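Local coordinates for protein succinylglutamate desuccinylase (Vibrio parahaemolyticus, PDB 2BCO) that probably hydrolyses N-succinylglutamate to succinate and glutamate, the last step of arginine breakdown by the AST pathway, using one zinc ion per subunit, at residues A[29-33]-A[44-48]; A[85-91]-A[242-247]; A[184-190]-A[236-241]; A[172-178]-A[208-214]. All coordinates share one frame; numbering follows the deposited sequence.

In the fold
Interactions 1 to 3 are successive neighbours in the fold. Interactions 1 and 2, with centres about 10 Å apart, meet where strand 41-45 pairs with strand 90-95 and where P46 packs on A89. Interaction 2 shares helix 235-245 with interaction 3, about 14 Å away centre to centre, and L244 touches F184 there. Interaction 4 stands apart, its nearest atoms about 7 Å from interaction 3, but helix 179-188 begins directly after segment 172-178 and ends in interaction 3. Interaction 3 is near the catalytic centre: the side chain of F237 lies about 13 Å from the zinc ion held by H63, E66 and H155, and that of I190 about 7 Å from the side chain of E219, the predicted active-site residue.

Interaction 1: residues A[29-33]-A[44-48]; sequences SNGVQ and VIPEN
The carboxamide of Q33 has the methyl CD1 of I45 over one of its faces, directly above NE2 at 4.0 Å, and the carboxylate of E47 has the carbonyl oxygen of N30 above one face. In this second pair N30 O stands 3.1 Å from E47 OE2; both atoms are acceptors, and the approach is not a hydrogen bond. E47 reaches this position with an extended chain, CG opposite its backbone N (chi1 175°), passing alongside G31, whose positive phi (95°) turns the chain. A water joins the two segments: it lies 3.1 Å from G31 O, touches P46 O as well, and accepts a weak bond from Q33 NE2; with more acceptors in reach than protons, it need not serve all of them at once. These residues form the open end of a beta-hairpin made by strands 33-38 and 41-45, in which Q33 and I45 are an antiparallel hydrogen-bonded pair. The bond Q33 N to I45 O is 2.8 Å and nearly straight, and I45 N to Q33 O matches it. Q33 and I45 send their side chains out side by side on the same face. On the other face the side chains of V32 and V44 cross obliquely, CG1 to CG1 at 3.7 Å, against I80 and V87. Just before the hairpin, N30 makes an Asx turn, its OD1 taking the N-H of V32 at 2.9 Å.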
loop_
_atom_site.group_PDB
_atom_site.type_symbol
_atom_site.label_atom_id
_atom_site.label_comp_id
_atom_site.label_asym_id
_atom_site.label_seq_id
_atom_site.Cartn_x
_atom_site.Cartn_y
_atom_site.Cartn_z
ATOM N N SER A 29 21.067 -22.241 2.159
ATOM C CA SER A 29 21.170 -23.691 2.122
ATOM C C SER A 29 20.044 -24.343 1.330
ATOM O O SER A 29 20.261 -25.353 0.661
ATOM C CB SER A 29 21.184 -24.254 3.544
ATOM O OG SER A 29 21.177 -25.670 3.530
ATOM N N ASN A 30 18.845 -23.771 1.401
ATOM C CA ASN A 30 17.701 -24.328 0.685
ATOM C C ASN A 30 17.600 -23.852 -0.760
ATOM O O ASN A 30 16.617 -24.135 -1.442
ATOM C CB ASN A 30 16.400 -23.993 1.413
ATOM C CG ASN A 30 16.166 -22.505 1.534
ATOM O OD1 ASN A 30 16.834 -21.703 0.876
ATOM N ND2 ASN A 30 15.208 -22.125 2.369
ATOM N N GLY A 31 18.604 -23.119 -1.223
ATOM C CA GLY A 31 18.578 -22.642 -2.591
ATOM C C GLY A 31 18.044 -21.235 -2.780
ATOM O O GLY A 31 18.240 -20.650 -3.842
ATOM N N VAL A 32 17.370 -20.683 -1.774
ATOM C CA VAL A 32 16.834 -19.326 -1.890
ATOM C C VAL A 32 17.961 -18.310 -2.060
ATOM O O VAL A 32 18.993 -18.391 -1.394
ATOM C CB VAL A 32 16.003 -18.924 -0.651
ATOM C CG1 VAL A 32 15.617 -17.447 -0.745
ATOM C CG2 VAL A 32 14.755 -19.789 -0.555
ATOM N N GLN A 33 17.753 -17.350 -2.952
ATOM C CA GLN A 33 18.760 -16.334 -3.210
ATOM C C GLN A 33 18.346 -14.946 -2.709
ATOM O O GLN A 33 17.233 -14.489 -2.963
ATOM C CB GLN A 33 19.051 -16.284 -4.707
ATOM C CG GLN A 33 20.193 -15.377 -5.097
ATOM C CD GLN A 33 20.487 -15.437 -6.582
ATOM O OE1 GLN A 33 21.391 -14.765 -7.070
ATOM N NE2 GLN A 33 19.723 -16.248 -7.309
ATOM N N VAL A 44 14.492 -11.323 -3.290
ATOM C CA VAL A 44 14.523 -12.707 -2.845
ATOM C C VAL A 44 14.042 -13.549 -4.018
ATOM O O VAL A 44 12.920 -13.388 -4.492
ATOM C CB VAL A 44 13.612 -12.918 -1.609
ATOM C CG1 VAL A 44 13.728 -14.342 -1.098
ATOM C CG2 VAL A 44 14.006 -11.945 -0.511
ATOM N N ILE A 45 14.909 -14.433 -4.498
ATOM C CA ILE A 45 14.588 -15.296 -5.626
ATOM C C ILE A 45 14.465 -16.746 -5.159
ATOM O O ILE A 45 15.295 -17.227 -4.387
ATOM C CB ILE A 45 15.690 -15.206 -6.712
ATOM C CG1 ILE A 45 15.825 -13.757 -7.193
ATOM C CG2 ILE A 45 15.367 -16.145 -7.877
ATOM C CD1 ILE A 45 16.923 -13.544 -8.219
ATOM N N PRO A 46 13.421 -17.454 -5.615
ATOM C CA PRO A 46 13.195 -18.853 -5.242
ATOM C C PRO A 46 14.240 -19.789 -5.852
ATOM O O PRO A 46 14.859 -19.473 -6.865
ATOM C CB PRO A 46 11.801 -19.139 -5.793
ATOM C CG PRO A 46 11.167 -17.794 -5.883
ATOM C CD PRO A 46 12.286 -16.945 -6.398
ATOM N N GLU A 47 14.421 -20.947 -5.233
ATOM C CA GLU A 47 15.377 -21.928 -5.723
ATOM C C GLU A 47 14.994 -22.446 -7.108
ATOM O O GLU A 47 15.857 -22.615 -7.967
ATOM C CB GLU A 47 15.460 -23.105 -4.752
ATOM C CG GLU A 47 16.350 -24.241 -5.230
ATOM C CD GLU A 47 16.236 -25.464 -4.346
ATOM O OE1 GLU A 47 15.103 -25.957 -4.159
ATOM O OE2 GLU A 47 17.277 -25.936 -3.844
ATOM N N ASN A 48 13.703 -22.696 -7.317
ATOM C CA ASN A 48 13.211 -23.209 -8.596
ATOM C C ASN A 48 12.190 -22.301 -9.283
ATOM O O ASN A 48 10.983 -22.541 -9.211
ATOM C CB ASN A 48 12.585 -24.595 -8.404
ATOM C CG ASN A 48 12.085 -25.194 -9.709
ATOM O OD1 ASN A 48 12.874 -25.504 -10.604
ATOM N ND2 ASN A 48 10.769 -25.352 -9.825
HETATM O O HOH W 1 17.797 -18.730 -6.281
#

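Interaction 2: residues A[85-91]-A[242-247]; sequences QKVDARC and RNLIAE
The C-terminal end of helix 235-245, closed by a Schellman motif at E247, is received by the loop that leads into strand 90-95. I245 O, a carbonyl of the last helical turn, takes two backbone N-H groups of that loop, D88 N at 2.8 Å and A89 N at 3.0 Å. CG1 of I245 takes the crowded position between the backbone N and the carbonyl carbon (chi1 85°); CD1 is modelled 3.0 Å from K86 O, too close to be taken literally, and also meets V87 CG2 and the amide of Q85. That amide is held by both its polar atoms. Q85 NE2 donates to K86 O at 2.8 Å, and Q85 OE1 offers a lone pair to R242 NH1 at 3.2 Å, near the guanidinium edge although tilted from its plane. R242 also forms salt bridges to D238 and D79. Near the surface, D88 OD2 packs against E247 CG, and their carboxylate oxygens OD2 and OE2 come within 4.8 Å. The chemistry implies a helix end whose I245 carbonyl is satisfied by loop amides, and a pair of like charges whose repulsion is probably eased by K54, the salt-bridge partner of E247.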
loop_
_atom_site.group_PDB
_atom_site.type_symbol
_atom_site.label_atom_id
_atom_site.label_comp_id
_atom_site.label_asym_id
_atom_site.label_seq_id
_atom_site.Cartn_x
_atom_site.Cartn_y
_atom_site.Cartn_z
ATOM N N GLN A 85 10.929 -19.627 6.801
ATOM C CA GLN A 85 9.910 -19.200 5.856
ATOM C C GLN A 85 10.222 -19.796 4.494
ATOM O O GLN A 85 11.310 -19.600 3.947
ATOM C CB GLN A 85 9.870 -17.672 5.758
ATOM C CG GLN A 85 8.935 -17.128 4.676
ATOM C CD GLN A 85 7.499 -17.591 4.846
ATOM O OE1 GLN A 85 6.891 -17.390 5.896
ATOM N NE2 GLN A 85 6.948 -18.215 3.805
ATOM N N LYS A 86 9.268 -20.539 3.954
ATOM C CA LYS A 86 9.445 -21.159 2.651
ATOM C C LYS A 86 9.260 -20.087 1.575
ATOM O O LYS A 86 8.286 -19.324 1.603
ATOM C CB LYS A 86 8.420 -22.287 2.477
ATOM C CG LYS A 86 8.434 -22.961 1.118
ATOM C CD LYS A 86 7.266 -23.934 0.994
ATOM C CE LYS A 86 6.993 -24.318 -0.451
ATOM N NZ LYS A 86 8.093 -25.122 -1.040
ATOM N N VAL A 87 10.195 -20.018 0.634
ATOM C CA VAL A 87 10.106 -19.025 -0.427
ATOM C C VAL A 87 9.785 -19.677 -1.758
ATOM O O VAL A 87 10.512 -20.551 -2.225
ATOM C CB VAL A 87 11.409 -18.231 -0.549
ATOM C CG1 VAL A 87 11.284 -17.205 -1.648
ATOM C CG2 VAL A 87 11.714 -17.547 0.766
ATOM N N ASP A 88 8.694 -19.239 -2.371
ATOM C CA ASP A 88 8.268 -19.800 -3.642
ATOM C C ASP A 88 8.055 -18.720 -4.700
ATOM O O ASP A 88 8.007 -19.004 -5.891
ATOM C CB ASP A 88 6.972 -20.583 -3.444
ATOM C CG ASP A 88 6.748 -21.607 -4.524
ATOM O OD1 ASP A 88 7.371 -22.689 -4.450
ATOM O OD2 ASP A 88 5.960 -21.326 -5.452
ATOM N N ALA A 89 7.919 -17.478 -4.266
ATOM C CA ALA A 89 7.712 -16.384 -5.198
ATOM C C ALA A 89 8.919 -15.457 -5.185
ATOM O O ALA A 89 9.596 -15.327 -4.170
ATOM C CB ALA A 89 6.456 -15.609 -4.824
ATOM N N ARG A 90 9.196 -14.831 -6.319
ATOM C CA ARG A 90 10.302 -13.891 -6.416
ATOM C C ARG A 90 9.770 -12.610 -5.777
ATOM O O ARG A 90 8.675 -12.162 -6.108
ATOM C CB ARG A 90 10.668 -13.670 -7.887
ATOM C CG ARG A 90 11.762 -12.640 -8.124
ATOM C CD ARG A 90 12.390 -12.825 -9.495
ATOM N NE ARG A 90 13.248 -11.706 -9.867
ATOM C CZ ARG A 90 12.847 -10.664 -10.586
ATOM N NH1 ARG A 90 11.596 -10.590 -11.012
ATOM N NH2 ARG A 90 13.704 -9.700 -10.889
ATOM N N CYS A 91 10.528 -12.033 -4.847
ATOM C CA CYS A 91 10.085 -10.822 -4.159
ATOM C C CYS A 91 11.120 -9.705 -4.154
ATOM O O CYS A 91 12.320 -9.941 -4.275
ATOM C CB CYS A 91 9.735 -11.136 -2.698
ATOM S SG CYS A 91 8.609 -12.522 -2.416
ATOM N N ARG A 242 2.563 -14.378 4.312
ATOM C CA ARG A 242 3.563 -15.447 4.321
ATOM C C ARG A 242 3.119 -16.571 3.386
ATOM O O ARG A 242 3.935 -17.149 2.668
ATOM C CB ARG A 242 3.777 -15.987 5.742
ATOM C CG ARG A 242 4.650 -15.076 6.617
ATOM C CD ARG A 242 4.505 -15.382 8.107
ATOM N NE ARG A 242 5.323 -14.491 8.921
ATOM C CZ ARG A 242 6.626 -14.653 9.147
ATOM N NH1 ARG A 242 7.278 -15.688 8.624
ATOM N NH2 ARG A 242 7.281 -13.770 9.891
ATOM N N ASN A 243 1.824 -16.865 3.380
ATOM C CA ASN A 243 1.304 -17.917 2.514
ATOM C C ASN A 243 1.476 -17.533 1.048
ATOM O O ASN A 243 1.677 -18.394 0.198
ATOM C CB ASN A 243 -0.184 -18.179 2.792
ATOM C CG ASN A 243 -0.422 -18.867 4.131
ATOM O OD1 ASN A 243 0.461 -19.534 4.666
ATOM N ND2 ASN A 243 -1.630 -18.724 4.662
ATOM N N LEU A 244 1.407 -16.236 0.761
ATOM C CA LEU A 244 1.535 -15.751 -0.605
ATOM C C LEU A 244 2.956 -15.905 -1.133
ATOM O O LEU A 244 3.159 -16.357 -2.269
ATOM C CB LEU A 244 1.101 -14.284 -0.685
ATOM C CG LEU A 244 1.123 -13.597 -2.057
ATOM C CD1 LEU A 244 0.140 -14.293 -2.996
ATOM C CD2 LEU A 244 0.754 -12.116 -1.903
ATOM N N ILE A 245 3.943 -15.529 -0.325
ATOM C CA ILE A 245 5.320 -15.663 -0.771
ATOM C C ILE A 245 5.708 -17.153 -0.838
ATOM O O ILE A 245 6.615 -17.532 -1.573
ATOM C CB ILE A 245 6.298 -14.872 0.156
ATOM C CG1 ILE A 245 6.694 -15.710 1.363
ATOM C CG2 ILE A 245 5.644 -13.580 0.642
ATOM C CD1 ILE A 245 8.033 -16.367 1.201
ATOM N N ALA A 246 5.001 -17.998 -0.092
ATOM C CA ALA A 246 5.287 -19.434 -0.087
ATOM C C ALA A 246 4.340 -20.246 -0.971
ATOM O O ALA A 246 4.469 -21.465 -1.052
ATOM C CB ALA A 246 5.241 -19.977 1.342
ATOM N N GLU A 247 3.398 -19.576 -1.631
ATOM C CA GLU A 247 2.432 -20.258 -2.496
ATOM C C GLU A 247 1.767 -21.426 -1.771
ATOM O O GLU A 247 1.764 -22.551 -2.269
ATOM C CB GLU A 247 3.118 -20.781 -3.765
ATOM C CG GLU A 247 3.333 -19.739 -4.843
ATOM C CD GLU A 247 2.028 -19.183 -5.381
ATOM O OE1 GLU A 247 1.322 -18.473 -4.631
ATOM O OE2 GLU A 247 1.705 -19.461 -6.555
#

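Interaction 3: residues A[184-190]-A[236-241]; sequences FLDSAHI and AFDLAL
A188 and A240 make the tight centre of this helix pair: A240 CB sits 3.3 Å from A188 CA, and the two methyl carbons CB are 3.5 Å apart. With only alanines here, A240 CB set against the backbone of A188, the axes of 184-188 and 236-241 approach to 8.4 Å, at 133° between their directions. Beside them F184 swings its ring towards the partner helix, CG opposite its backbone N (chi1 174°), and brings the ring edge to A240 O, with CE1 3.6 Å away. F184 CZ meets F237 CE1 at 4.0 Å, at a slant, while I190 lies alongside F237. The other side is looser and reaches solvent. There a water spans the gap, donating to S187 O at 2.8 Å and to A236 O, and the exposed H189 rests its ring against A236 CB. The ring is steadied by ND1, which bonds in plane to D186 O at 3.2 Å; that oxygen also takes H189 N in the Schellman motif ending helix 179-188. Beneath the tight side, F184, I190 and F237 pack on M218 of strand 214-220, F184 and L241 reach L152 of strand 149-157, and F237 leans on L72 and L241 on I76 of helix 68-81.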
loop_
_atom_site.group_PDB
_atom_site.type_symbol
_atom_site.label_atom_id
_atom_site.label_comp_id
_atom_site.label_asym_id
_atom_site.label_seq_id
_atom_site.Cartn_x
_atom_site.Cartn_y
_atom_site.Cartn_z
ATOM N N PHE A 184 -6.691 -12.883 -1.879
ATOM C CA PHE A 184 -5.638 -12.498 -0.941
ATOM C C PHE A 184 -6.214 -11.585 0.119
ATOM O O PHE A 184 -5.965 -11.782 1.307
ATOM C CB PHE A 184 -4.490 -11.771 -1.655
ATOM C CG PHE A 184 -3.445 -11.212 -0.715
ATOM C CD1 PHE A 184 -2.666 -12.060 0.074
ATOM C CD2 PHE A 184 -3.279 -9.840 -0.575
ATOM C CE1 PHE A 184 -1.730 -11.542 0.985
ATOM C CE2 PHE A 184 -2.342 -9.306 0.339
ATOM C CZ PHE A 184 -1.575 -10.163 1.120
ATOM N N LEU A 185 -6.985 -10.587 -0.316
ATOM C CA LEU A 185 -7.616 -9.642 0.600
ATOM C C LEU A 185 -8.443 -10.395 1.636
ATOM O O LEU A 185 -8.342 -10.127 2.833
ATOM C CB LEU A 185 -8.557 -8.682 -0.144
ATOM C CG LEU A 185 -8.114 -7.364 -0.813
ATOM C CD1 LEU A 185 -7.270 -6.536 0.148
ATOM C CD2 LEU A 185 -7.339 -7.657 -2.068
ATOM N N ASP A 186 -9.266 -11.329 1.161
ATOM C CA ASP A 186 -10.137 -12.099 2.033
ATOM C C ASP A 186 -9.344 -12.974 2.995
ATOM O O ASP A 186 -9.631 -13.014 4.189
ATOM C CB ASP A 186 -11.104 -12.946 1.191
ATOM C CG ASP A 186 -12.061 -12.093 0.363
ATOM O OD1 ASP A 186 -12.734 -12.639 -0.530
ATOM O OD2 ASP A 186 -12.146 -10.873 0.608
ATOM N N SER A 187 -8.335 -13.661 2.482
ATOM C CA SER A 187 -7.523 -14.513 3.339
ATOM C C SER A 187 -6.783 -13.689 4.383
ATOM O O SER A 187 -6.588 -14.151 5.506
ATOM C CB SER A 187 -6.515 -15.314 2.508
ATOM O OG SER A 187 -7.185 -16.265 1.700
ATOM N N ALA A 188 -6.384 -12.471 4.011
ATOM C CA ALA A 188 -5.652 -11.582 4.914
ATOM C C ALA A 188 -6.563 -10.945 5.939
ATOM O O ALA A 188 -6.089 -10.342 6.892
ATOM C CB ALA A 188 -4.934 -10.492 4.124
ATOM N N HIS A 189 -7.868 -11.075 5.736
ATOM C CA HIS A 189 -8.851 -10.510 6.651
ATOM C C HIS A 189 -8.914 -8.988 6.589
ATOM O O HIS A 189 -9.264 -8.336 7.575
ATOM C CB HIS A 189 -8.567 -10.954 8.087
ATOM C CG HIS A 189 -8.952 -12.372 8.372
ATOM N ND1 HIS A 189 -9.188 -13.293 7.370
ATOM C CD2 HIS A 189 -9.118 -13.040 9.538
ATOM C CE1 HIS A 189 -9.480 -14.460 7.907
ATOM N NE2 HIS A 189 -9.444 -14.336 9.224
ATOM N N ILE A 190 -8.574 -8.427 5.429
ATOM C CA ILE A 190 -8.632 -6.981 5.237
ATOM C C ILE A 190 -10.126 -6.677 5.183
ATOM O O ILE A 190 -10.848 -7.172 4.317
ATOM C CB ILE A 190 -7.944 -6.566 3.923
ATOM C CG1 ILE A 190 -6.484 -7.030 3.958
ATOM C CG2 ILE A 190 -7.999 -5.053 3.748
ATOM C CD1 ILE A 190 -5.621 -6.281 5.007
ATOM N N ALA A 236 -3.480 -11.926 11.032
ATOM C CA ALA A 236 -4.157 -12.521 9.881
ATOM C C ALA A 236 -3.519 -12.048 8.573
ATOM O O ALA A 236 -3.291 -12.832 7.657
ATOM C CB ALA A 236 -5.645 -12.168 9.910
ATOM N N PHE A 237 -3.234 -10.759 8.485
ATOM C CA PHE A 237 -2.605 -10.251 7.284
ATOM C C PHE A 237 -1.226 -10.876 7.066
ATOM O O PHE A 237 -0.898 -11.314 5.961
ATOM C CB PHE A 237 -2.441 -8.728 7.356
ATOM C CG PHE A 237 -1.458 -8.194 6.361
ATOM C CD1 PHE A 237 -1.831 -7.976 5.045
ATOM C CD2 PHE A 237 -0.132 -7.961 6.730
ATOM C CE1 PHE A 237 -0.902 -7.534 4.107
ATOM C CE2 PHE A 237 0.803 -7.522 5.800
ATOM C CZ PHE A 237 0.413 -7.308 4.486
ATOM N N ASP A 238 -0.412 -10.878 8.116
ATOM C CA ASP A 238 0.945 -11.407 8.039
ATOM C C ASP A 238 1.012 -12.867 7.598
ATOM O O ASP A 238 1.920 -13.256 6.858
ATOM C CB ASP A 238 1.639 -11.241 9.396
ATOM C CG ASP A 238 3.059 -11.760 9.395
ATOM O OD1 ASP A 238 3.896 -11.225 8.650
ATOM O OD2 ASP A 238 3.341 -12.713 10.144
ATOM N N LEU A 239 0.053 -13.663 8.063
ATOM C CA LEU A 239 -0.029 -15.082 7.728
ATOM C C LEU A 239 -0.422 -15.214 6.259
ATOM O O LEU A 239 0.114 -16.045 5.529
ATOM C CB LEU A 239 -1.078 -15.754 8.613
ATOM C CG LEU A 239 -0.946 -17.250 8.915
ATOM C CD1 LEU A 239 -2.067 -17.667 9.860
ATOM C CD2 LEU A 239 -1.011 -18.056 7.641
ATOM N N ALA A 240 -1.367 -14.385 5.833
ATOM C CA ALA A 240 -1.811 -14.407 4.446
ATOM C C ALA A 240 -0.631 -13.993 3.559
ATOM O O ALA A 240 -0.432 -14.556 2.488
ATOM C CB ALA A 240 -2.991 -13.458 4.250
ATOM N N LEU A 241 0.158 -13.024 4.017
ATOM C CA LEU A 241 1.311 -12.570 3.252
ATOM C C LEU A 241 2.393 -13.644 3.215
ATOM O O LEU A 241 3.077 -13.810 2.203
ATOM C CB LEU A 241 1.874 -11.269 3.840
ATOM C CG LEU A 241 3.115 -10.671 3.169
ATOM C CD1 LEU A 241 2.840 -10.369 1.700
ATOM C CD2 LEU A 241 3.490 -9.409 3.900
HETATM O O HOH W 2 -4.855 -15.255 7.371
#

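Interaction 4: residues A[172-178]-A[208-214]; sequences TRHPVRS and AENYSAQ
V176, E209 and Q214 give up the most surface to this contact, each at a different point along it. V176 lies across the chain where it leaves helix 203-211: its CB is 3.2 Å from A213 O, and CG1 reaches on towards S212 and to A208 CB at 4.1 Å. Next to it, a water donates to P175 O at 3.2 Å and, weakly, to S212 O. E209 starts out pointing away from the loop, but a bend at chi2 (57°) folds its carboxylate back, where OE1 accepts from T172 OG1 at 3.1 Å. The hydroxyl comes from well above the carboxylate plane. The same T172 OG1 accepts H174 N at 3.2 Å, an ST turn, so one hydroxyl ties the loop to itself and to the helix. The opposite charge of R173 stays beyond salt-bridge range of E209. The contact thus joins the loop between strand 165-169 and helix 179-188 to the C-terminal end of helix 203-211, where S212 departs with positive phi. H174 fits against that end with two parts of its ring: S212 OG lies over one face, offset towards the rim, and the backbone oxygen E209 O meets the ring edge, 3.3 Å from CD2. At the far end of the contact Q214 OE1 accepts from S178 OG; the modelled 2.5 Å is very short, so its exact geometry is doubtful. S178 is the N-cap of helix 179-188, its OG bonded also to L181 N, while Q214 NE2 donates to R149 O.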
loop_
_atom_site.group_PDB
_atom_site.type_symbol
_atom_site.label_atom_id
_atom_site.label_comp_id
_atom_site.label_asym_id
_atom_site.label_seq_id
_atom_site.Cartn_x
_atom_site.Cartn_y
_atom_site.Cartn_z
ATOM N N THR A 172 -6.852 1.974 -13.455
ATOM C CA THR A 172 -6.073 1.858 -14.683
ATOM C C THR A 172 -6.896 1.050 -15.676
ATOM O O THR A 172 -7.805 0.320 -15.279
ATOM C CB THR A 172 -4.728 1.146 -14.427
ATOM O OG1 THR A 172 -4.086 0.879 -15.676
ATOM C CG2 THR A 172 -4.939 -0.170 -13.683
ATOM N N ARG A 173 -6.596 1.189 -16.963
ATOM C CA ARG A 173 -7.318 0.457 -18.001
ATOM C C ARG A 173 -6.894 -1.014 -17.981
ATOM O O ARG A 173 -7.577 -1.881 -18.521
ATOM C CB ARG A 173 -7.021 1.065 -19.375
ATOM C CG ARG A 173 -5.587 0.848 -19.848
ATOM C CD ARG A 173 -5.286 1.724 -21.061
ATOM N NE ARG A 173 -3.881 2.128 -21.082
ATOM C CZ ARG A 173 -2.906 1.398 -21.601
ATOM N NH1 ARG A 173 -3.180 0.227 -22.156
ATOM N NH2 ARG A 173 -1.656 1.829 -21.557
ATOM N N HIS A 174 -5.750 -1.287 -17.359
ATOM C CA HIS A 174 -5.246 -2.651 -17.256
ATOM C C HIS A 174 -6.058 -3.430 -16.212
ATOM O O HIS A 174 -6.547 -2.854 -15.235
ATOM C CB HIS A 174 -3.777 -2.652 -16.826
ATOM C CG HIS A 174 -2.855 -1.978 -17.794
ATOM N ND1 HIS A 174 -2.616 -2.466 -19.062
ATOM C CD2 HIS A 174 -2.113 -0.853 -17.677
ATOM C CE1 HIS A 174 -1.770 -1.668 -19.682
ATOM N NE2 HIS A 174 -1.446 -0.681 -18.867
ATOM N N PRO A 175 -6.236 -4.742 -16.426
ATOM C CA PRO A 175 -6.988 -5.577 -15.479
ATOM C C PRO A 175 -6.080 -5.913 -14.290
ATOM O O PRO A 175 -5.298 -6.854 -14.348
ATOM C CB PRO A 175 -7.343 -6.810 -16.312
ATOM C CG PRO A 175 -6.151 -6.938 -17.236
ATOM C CD PRO A 175 -5.916 -5.491 -17.658
ATOM N N VAL A 176 -6.179 -5.136 -13.217
ATOM C CA VAL A 176 -5.324 -5.350 -12.054
ATOM C C VAL A 176 -6.129 -5.711 -10.809
ATOM O O VAL A 176 -5.615 -5.688 -9.694
ATOM C CB VAL A 176 -4.483 -4.078 -11.761
ATOM C CG1 VAL A 176 -3.672 -3.703 -12.994
ATOM C CG2 VAL A 176 -5.400 -2.912 -11.367
ATOM N N ARG A 177 -7.397 -6.040 -11.005
ATOM C CA ARG A 177 -8.264 -6.401 -9.896
ATOM C C ARG A 177 -8.697 -7.844 -10.084
ATOM O O ARG A 177 -9.872 -8.130 -10.273
ATOM C CB ARG A 177 -9.464 -5.467 -9.871
ATOM C CG ARG A 177 -9.067 -4.006 -9.617
ATOM C CD ARG A 177 -10.247 -3.067 -9.717
ATOM N NE ARG A 177 -9.897 -1.717 -9.292
ATOM C CZ ARG A 177 -10.631 -0.641 -9.557
ATOM N NH1 ARG A 177 -11.757 -0.758 -10.248
ATOM N NH2 ARG A 177 -10.237 0.548 -9.139
ATOM N N SER A 178 -7.722 -8.743 -10.001
ATOM C CA SER A 178 -7.924 -10.171 -10.210
ATOM C C SER A 178 -8.565 -10.999 -9.098
ATOM O O SER A 178 -8.794 -10.537 -7.973
ATOM C CB SER A 178 -6.586 -10.820 -10.556
ATOM O OG SER A 178 -5.740 -10.812 -9.415
ATOM N N ALA A 208 0.517 -0.410 -11.181
ATOM C CA ALA A 208 -0.678 -0.872 -11.871
ATOM C C ALA A 208 -0.784 -0.240 -13.259
ATOM O O ALA A 208 -1.023 -0.932 -14.253
ATOM C CB ALA A 208 -1.914 -0.534 -11.051
ATOM N N GLU A 209 -0.599 1.074 -13.323
ATOM C CA GLU A 209 -0.696 1.800 -14.585
ATOM C C GLU A 209 0.413 1.507 -15.569
ATOM O O GLU A 209 0.164 1.414 -16.766
ATOM C CB GLU A 209 -0.740 3.313 -14.337
ATOM C CG GLU A 209 -0.654 4.189 -15.605
ATOM C CD GLU A 209 -1.742 3.878 -16.630
ATOM O OE1 GLU A 209 -2.910 3.726 -16.227
ATOM O OE2 GLU A 209 -1.432 3.799 -17.838
ATOM N N ASN A 210 1.633 1.347 -15.079
ATOM C CA ASN A 210 2.756 1.125 -15.975
ATOM C C ASN A 210 3.244 -0.293 -16.147
ATOM O O ASN A 210 4.065 -0.553 -17.023
ATOM C CB ASN A 210 3.917 2.011 -15.542
ATOM C CG ASN A 210 3.639 3.470 -15.791
ATOM O OD1 ASN A 210 3.569 3.899 -16.937
ATOM N ND2 ASN A 210 3.459 4.238 -14.727
ATOM N N TYR A 211 2.764 -1.218 -15.326
ATOM C CA TYR A 211 3.221 -2.595 -15.459
ATOM C C TYR A 211 2.119 -3.622 -15.257
ATOM O O TYR A 211 2.385 -4.814 -15.169
ATOM C CB TYR A 211 4.376 -2.842 -14.487
ATOM C CG TYR A 211 5.590 -2.001 -14.811
ATOM C CD1 TYR A 211 6.493 -2.399 -15.794
ATOM C CD2 TYR A 211 5.811 -0.779 -14.175
ATOM C CE1 TYR A 211 7.596 -1.601 -16.142
ATOM C CE2 TYR A 211 6.912 0.030 -14.517
ATOM C CZ TYR A 211 7.797 -0.391 -15.501
ATOM O OH TYR A 211 8.885 0.383 -15.837
ATOM N N SER A 212 0.880 -3.145 -15.209
ATOM C CA SER A 212 -0.280 -4.014 -15.039
ATOM C C SER A 212 -0.157 -4.931 -13.829
ATOM O O SER A 212 -0.608 -6.073 -13.870
ATOM C CB SER A 212 -0.482 -4.875 -16.293
ATOM O OG SER A 212 -0.596 -4.063 -17.448
ATOM N N ALA A 213 0.452 -4.439 -12.758
ATOM C CA ALA A 213 0.618 -5.261 -11.567
ATOM C C ALA A 213 -0.666 -5.302 -10.743
ATOM O O ALA A 213 -1.431 -4.346 -10.729
ATOM C CB ALA A 213 1.775 -4.721 -10.711
ATOM N N GLN A 214 -0.903 -6.426 -10.077
ATOM C CA GLN A 214 -2.075 -6.580 -9.212
ATOM C C GLN A 214 -1.588 -5.800 -7.994
ATOM O O GLN A 214 -0.874 -6.318 -7.134
ATOM C CB GLN A 214 -2.297 -8.074 -8.939
ATOM C CG GLN A 214 -2.641 -8.815 -10.246
ATOM C CD GLN A 214 -2.430 -10.322 -10.195
ATOM O OE1 GLN A 214 -3.291 -11.061 -9.732
ATOM N NE2 GLN A 214 -1.266 -10.781 -10.666
HETATM O O HOH W 3 -2.724 -7.330 -16.212
#